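Local structure of L-threonine-O-3-phosphate decarboxylase (Porphyromonas gingivalis, 3FKD) at residues A[22-27]-A[200-205]; A[204-209]-A[226-231]. The protein probably binds pyridoxal 5'-phosphate and is thought to act as an L-threonine O-3-phosphate decarboxylase. All blocks are in the same frame, centred on the assembly; numbering follows the deposited sequence.

Contact 1 (A[22-27]-A[200-205]); sequences TTVWTD and GIPGLR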
loop_
_atom_site.group_PDB
_atom_site.type_symbol
_atom_site.label_atom_id
_atom_site.label_comp_id
_atom_site.label_asym_id
_atom_site.label_seq_id
_atom_site.Cartn_x
_atom_site.Cartn_y
_atom_site.Cartn_z
ATOM N N THR A 22 -13.005 17.144 -4.414
ATOM C CA THR A 22 -12.227 16.422 -3.434
ATOM C C THR A 22 -12.426 16.946 -2.013
ATOM O O THR A 22 -12.651 18.116 -1.810
ATOM C CB THR A 22 -10.679 16.292 -3.827
ATOM O OG1 THR A 22 -9.929 17.433 -3.389
ATOM C CG2 THR A 22 -10.491 16.087 -5.345
ATOM N N THR A 23 -12.374 16.055 -1.036
ATOM C CA THR A 23 -12.422 16.464 0.342
ATOM C C THR A 23 -11.007 16.589 0.871
ATOM O O THR A 23 -10.775 16.431 2.049
ATOM C CB THR A 23 -13.217 15.479 1.212
ATOM O OG1 THR A 23 -12.657 14.169 1.098
ATOM C CG2 THR A 23 -14.706 15.451 0.782
ATOM N N VAL A 24 -10.057 16.869 -0.012
ATOM C CA VAL A 24 -8.688 17.154 0.398
ATOM C C VAL A 24 -8.418 18.665 0.572
ATOM O O VAL A 24 -8.709 19.458 -0.304
ATOM C CB VAL A 24 -7.688 16.527 -0.614
ATOM C CG1 VAL A 24 -6.252 16.888 -0.277
ATOM C CG2 VAL A 24 -7.890 14.990 -0.681
ATOM N N TRP A 25 -7.856 19.055 1.711
ATOM C CA TRP A 25 -7.322 20.410 1.867
ATOM C C TRP A 25 -6.131 20.669 0.936
ATOM O O TRP A 25 -5.037 20.185 1.146
ATOM C CB TRP A 25 -6.984 20.739 3.327
ATOM C CG TRP A 25 -6.184 22.004 3.479
ATOM C CD1 TRP A 25 -4.907 22.107 3.951
ATOM C CD2 TRP A 25 -6.591 23.340 3.132
ATOM N NE1 TRP A 25 -4.497 23.409 3.937
ATOM C CE2 TRP A 25 -5.503 24.197 3.443
ATOM C CE3 TRP A 25 -7.763 23.895 2.613
ATOM C CZ2 TRP A 25 -5.540 25.583 3.228
ATOM C CZ3 TRP A 25 -7.812 25.282 2.402
ATOM C CH2 TRP A 25 -6.699 26.112 2.712
ATOM N N THR A 26 -6.364 21.493 -0.078
ATOM C CA THR A 26 -5.448 21.617 -1.221
ATOM C C THR A 26 -4.531 22.860 -1.238
ATOM O O THR A 26 -3.521 22.893 -1.934
ATOM C CB THR A 26 -6.277 21.470 -2.508
ATOM O OG1 THR A 26 -6.234 20.091 -2.929
ATOM C CG2 THR A 26 -5.829 22.382 -3.604
ATOM N N ASP A 27 -4.888 23.866 -0.452
ATOM C CA ASP A 27 -4.217 25.153 -0.501
ATOM C C ASP A 27 -3.094 25.283 0.533
ATOM O O ASP A 27 -2.625 26.379 0.775
ATOM C CB ASP A 27 -5.236 26.297 -0.327
ATOM C CG ASP A 27 -5.450 27.105 -1.605
ATOM O OD1 ASP A 27 -5.153 26.569 -2.679
ATOM O OD2 ASP A 27 -5.907 28.277 -1.548
ATOM N N GLY A 200 -2.877 17.384 2.063
ATOM C CA GLY A 200 -2.804 17.446 0.618
ATOM C C GLY A 200 -1.887 16.416 0.011
ATOM O O GLY A 200 -1.382 16.594 -1.088
ATOM N N ILE A 201 -1.659 15.323 0.731
ATOM C CA ILE A 201 -0.804 14.277 0.204
ATOM C C ILE A 201 -1.468 12.885 0.063
ATOM O O ILE A 201 -0.941 11.867 0.523
ATOM C CB ILE A 201 0.559 14.278 0.874
ATOM C CG1 ILE A 201 0.394 14.263 2.390
ATOM C CG2 ILE A 201 1.308 15.546 0.450
ATOM C CD1 ILE A 201 1.459 13.505 3.103
ATOM N N PRO A 202 -2.596 12.856 -0.657
ATOM C CA PRO A 202 -3.331 11.628 -0.971
ATOM C C PRO A 202 -2.492 10.594 -1.756
ATOM O O PRO A 202 -2.676 9.397 -1.566
ATOM C CB PRO A 202 -4.506 12.118 -1.850
ATOM C CG PRO A 202 -4.269 13.529 -2.135
ATOM C CD PRO A 202 -3.011 13.996 -1.495
ATOM N N GLY A 203 -1.596 11.067 -2.619
ATOM C CA GLY A 203 -0.759 10.198 -3.419
ATOM C C GLY A 203 0.354 9.460 -2.678
ATOM O O GLY A 203 0.874 8.487 -3.181
ATOM N N LEU A 204 0.701 9.914 -1.482
ATOM C CA LEU A 204 1.698 9.272 -0.663
ATOM C C LEU A 204 1.201 8.027 0.046
ATOM O O LEU A 204 2.000 7.172 0.412
ATOM C CB LEU A 204 2.252 10.259 0.361
ATOM C CG LEU A 204 3.662 10.806 0.166
ATOM C CD1 LEU A 204 4.072 10.602 -1.268
ATOM C CD2 LEU A 204 3.732 12.295 0.555
ATOM N N ARG A 205 -0.113 7.923 0.225
ATOM C CA ARG A 205 -0.737 6.762 0.887
ATOM C C ARG A 205 -0.213 6.510 2.274
ATOM O O ARG A 205 0.482 5.557 2.479
ATOM C CB ARG A 205 -0.564 5.482 0.060
ATOM C CG ARG A 205 -0.837 5.659 -1.464
ATOM C CD ARG A 205 -2.240 6.270 -1.844
ATOM N NE ARG A 205 -3.350 5.528 -1.279
ATOM C CZ ARG A 205 -4.234 6.012 -0.404
ATOM N NH1 ARG A 205 -4.171 7.277 0.008
ATOM N NH2 ARG A 205 -5.212 5.226 0.051
#

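Contact 2 (A[204-209]-A[226-231]); sequences LRIGYI and WAVNAL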
loop_
_atom_site.group_PDB
_atom_site.type_symbol
_atom_site.label_atom_id
_atom_site.label_comp_id
_atom_site.label_asym_id
_atom_site.label_seq_id
_atom_site.Cartn_x
_atom_site.Cartn_y
_atom_site.Cartn_z
ATOM N N LEU A 204 0.701 9.914 -1.482
ATOM C CA LEU A 204 1.698 9.272 -0.663
ATOM C C LEU A 204 1.201 8.027 0.046
ATOM O O LEU A 204 2.000 7.172 0.412
ATOM C CB LEU A 204 2.252 10.259 0.361
ATOM C CG LEU A 204 3.662 10.806 0.166
ATOM C CD1 LEU A 204 4.072 10.602 -1.268
ATOM C CD2 LEU A 204 3.732 12.295 0.555
ATOM N N ARG A 205 -0.113 7.923 0.225
ATOM C CA ARG A 205 -0.737 6.762 0.887
ATOM C C ARG A 205 -0.213 6.510 2.274
ATOM O O ARG A 205 0.482 5.557 2.479
ATOM C CB ARG A 205 -0.564 5.482 0.060
ATOM C CG ARG A 205 -0.837 5.659 -1.464
ATOM C CD ARG A 205 -2.240 6.270 -1.844
ATOM N NE ARG A 205 -3.350 5.528 -1.279
ATOM C CZ ARG A 205 -4.234 6.012 -0.404
ATOM N NH1 ARG A 205 -4.171 7.277 0.008
ATOM N NH2 ARG A 205 -5.212 5.226 0.051
ATOM N N ILE A 206 -0.562 7.344 3.242
ATOM C CA ILE A 206 -0.098 7.105 4.588
ATOM C C ILE A 206 -1.214 7.510 5.602
ATOM O O ILE A 206 -1.953 8.464 5.363
ATOM C CB ILE A 206 1.352 7.687 4.799
ATOM C CG1 ILE A 206 2.035 7.100 6.034
ATOM C CG2 ILE A 206 1.447 9.244 4.758
ATOM C CD1 ILE A 206 1.252 7.200 7.279
ATOM N N GLY A 207 -1.372 6.724 6.678
ATOM C CA GLY A 207 -2.387 6.935 7.688
ATOM C C GLY A 207 -2.077 6.060 8.874
ATOM O O GLY A 207 -1.071 5.371 8.861
ATOM N N TYR A 208 -2.900 6.063 9.912
ATOM C CA TYR A 208 -2.601 5.184 11.032
ATOM C C TYR A 208 -3.778 4.791 11.932
ATOM O O TYR A 208 -4.791 5.480 11.988
ATOM C CB TYR A 208 -1.415 5.703 11.875
ATOM C CG TYR A 208 -1.618 7.051 12.516
ATOM C CD1 TYR A 208 -2.180 7.165 13.786
ATOM C CD2 TYR A 208 -1.239 8.210 11.859
ATOM C CE1 TYR A 208 -2.386 8.403 14.375
ATOM C CE2 TYR A 208 -1.417 9.435 12.433
ATOM C CZ TYR A 208 -1.994 9.531 13.696
ATOM O OH TYR A 208 -2.164 10.759 14.261
ATOM N N ILE A 209 -3.613 3.656 12.628
ATOM C CA ILE A 209 -4.600 3.187 13.603
ATOM C C ILE A 209 -4.180 3.483 15.050
ATOM O O ILE A 209 -3.025 3.280 15.423
ATOM C CB ILE A 209 -4.914 1.681 13.423
ATOM C CG1 ILE A 209 -5.333 1.401 11.988
ATOM C CG2 ILE A 209 -6.011 1.239 14.361
ATOM C CD1 ILE A 209 -5.538 -0.074 11.658
ATOM N N TRP A 226 7.010 -3.853 5.177
ATOM C CA TRP A 226 7.211 -2.859 4.137
ATOM C C TRP A 226 5.885 -2.488 3.419
ATOM O O TRP A 226 5.854 -2.217 2.204
ATOM C CB TRP A 226 8.289 -3.277 3.130
ATOM C CG TRP A 226 9.468 -4.019 3.684
ATOM C CD1 TRP A 226 10.515 -3.505 4.416
ATOM C CD2 TRP A 226 9.764 -5.406 3.484
ATOM N NE1 TRP A 226 11.425 -4.497 4.706
ATOM C CE2 TRP A 226 10.982 -5.678 4.164
ATOM C CE3 TRP A 226 9.099 -6.457 2.829
ATOM C CZ2 TRP A 226 11.557 -6.953 4.190
ATOM C CZ3 TRP A 226 9.646 -7.711 2.860
ATOM C CH2 TRP A 226 10.888 -7.956 3.538
ATOM N N ALA A 227 4.795 -2.451 4.179
ATOM C CA ALA A 227 3.501 -1.985 3.649
ATOM C C ALA A 227 3.391 -0.445 3.522
ATOM O O ALA A 227 2.569 0.051 2.734
ATOM C CB ALA A 227 2.380 -2.505 4.488
ATOM N N VAL A 228 4.226 0.278 4.274
ATOM C CA VAL A 228 4.262 1.745 4.225
ATOM C C VAL A 228 5.533 2.237 3.535
ATOM O O VAL A 228 6.638 2.033 4.049
ATOM C CB VAL A 228 4.160 2.378 5.651
ATOM C CG1 VAL A 228 4.101 3.858 5.555
ATOM C CG2 VAL A 228 2.917 1.847 6.380
ATOM N N ASN A 229 5.375 2.876 2.383
ATOM C CA ASN A 229 6.520 3.249 1.581
ATOM C C ASN A 229 7.370 4.389 2.202
ATOM O O ASN A 229 6.899 5.139 3.077
ATOM C CB ASN A 229 6.098 3.561 0.135
ATOM C CG ASN A 229 5.308 4.870 0.016
ATOM O OD1 ASN A 229 5.896 5.953 0.001
ATOM N ND2 ASN A 229 3.964 4.768 -0.029
ATOM N N ALA A 230 8.615 4.483 1.725
ATOM C CA ALA A 230 9.701 5.238 2.370
ATOM C C ALA A 230 9.513 6.726 2.348
ATOM O O ALA A 230 9.751 7.387 3.341
ATOM C CB ALA A 230 11.092 4.876 1.741
ATOM N N LEU A 231 9.104 7.249 1.200
ATOM C CA LEU A 231 8.864 8.672 1.044
ATOM C C LEU A 231 7.709 9.101 1.905
ATOM O O LEU A 231 7.742 10.205 2.432
ATOM C CB LEU A 231 8.522 9.007 -0.389
ATOM C CG LEU A 231 9.692 9.038 -1.351
ATOM C CD1 LEU A 231 9.109 9.174 -2.757
ATOM C CD2 LEU A 231 10.728 10.165 -1.004
#

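Contact 1 (A[22-27]-A[200-205])
V24 reaches across to G200 and P202 with one methyl each. CG1 rests on the glycine backbone, with V24 CG1 3.6 Å from G200 CA, while V24 CG2 meets the ring carbon P202 CG more loosely, at 4.2 Å. The side chain sets out toward 200-205, and chi1 of 176° puts CG1 over G200 and CG2 beside P202. The next residue adds a polar atom to the same spot: W25 O lies 3.6 Å from G200 CA. The bare alpha carbon of G200 lets this oxygen come so close. G200 also turns the chain out of helix 196-199 at positive phi.

Behind P202 the chain is held locally. R205 folds back on it, and R205 NH1 gives a 3.0 Å hydrogen bond to P202 O, in the carbonyl plane and 18° out of the guanidinium plane, while R205 NE bonds to W226 O of the second subunit. L204 N bonds to I201 O, completing the short turn. The W25 indole has D27 N 3.9 Å above the centre of one face, and its ring meets W253.

The contact packs the loop after strand 18-19 against the exit of helix 196-199, which probably lies at the cofactor pocket, as in relatives. W25 and H197 are also joined by backbone bonding, and V24 packs on H197, while strand 207-210 begins beyond R205.

Contact 2 (A[204-209]-A[226-231])
N229 is the N-cap of helix 230-241, and its amide ties this helix start to the chain entering strand 207-210 of the large mixed sheet, consistent with the class I and II aminotransferase fold (PLP fold type I). The two ends of the amide do different work: OD1 caps A232 N in the first turn of the helix, while ND2 donates to L204 O at 3.1 Å, with an N-H...O angle of 163°. Bonded at both ends in a buried setting, the amide has its rotation fixed. The oxygen of L204 lies close to the amide plane of N229, although ND2 is tilted 25° from the plane of the L204 carbonyl. N229 CG sits between its own backbone N and carbonyl carbon (chi1 71°), which turns ND2 toward L204 O.

Beside this bond I206 and V228 pack against each other, at the point where their CA atoms are 6.9 Å apart. V72 of strand 70-73 touches both side chains. The second subunit is close by: its N229 packs on N229, and its W226 O accepts from R205 NE. Between I206 and V228 the touching atoms are the two CG1 carbons, 3.9 Å apart.

How the contacts relate
Contacts 1 and 2 follow one another along the chain: 200-205 ends where 204-209 begins, and they share L204 and R205. Their centres are about 14 Å apart, and apart from the shared residues the two contacts do not meet. R205 belongs to both and reaches across the dimer interface. In class I and II aminotransferases the arginine at this place typically binds the cofactor phosphate, and a lysine stands where this chain has H197, so contact 1 probably borders the pyridoxal phosphate pocket. The centre of contact 2 lies farther from the chain's centre, about 16 Å against 10 Å for that of contact 1.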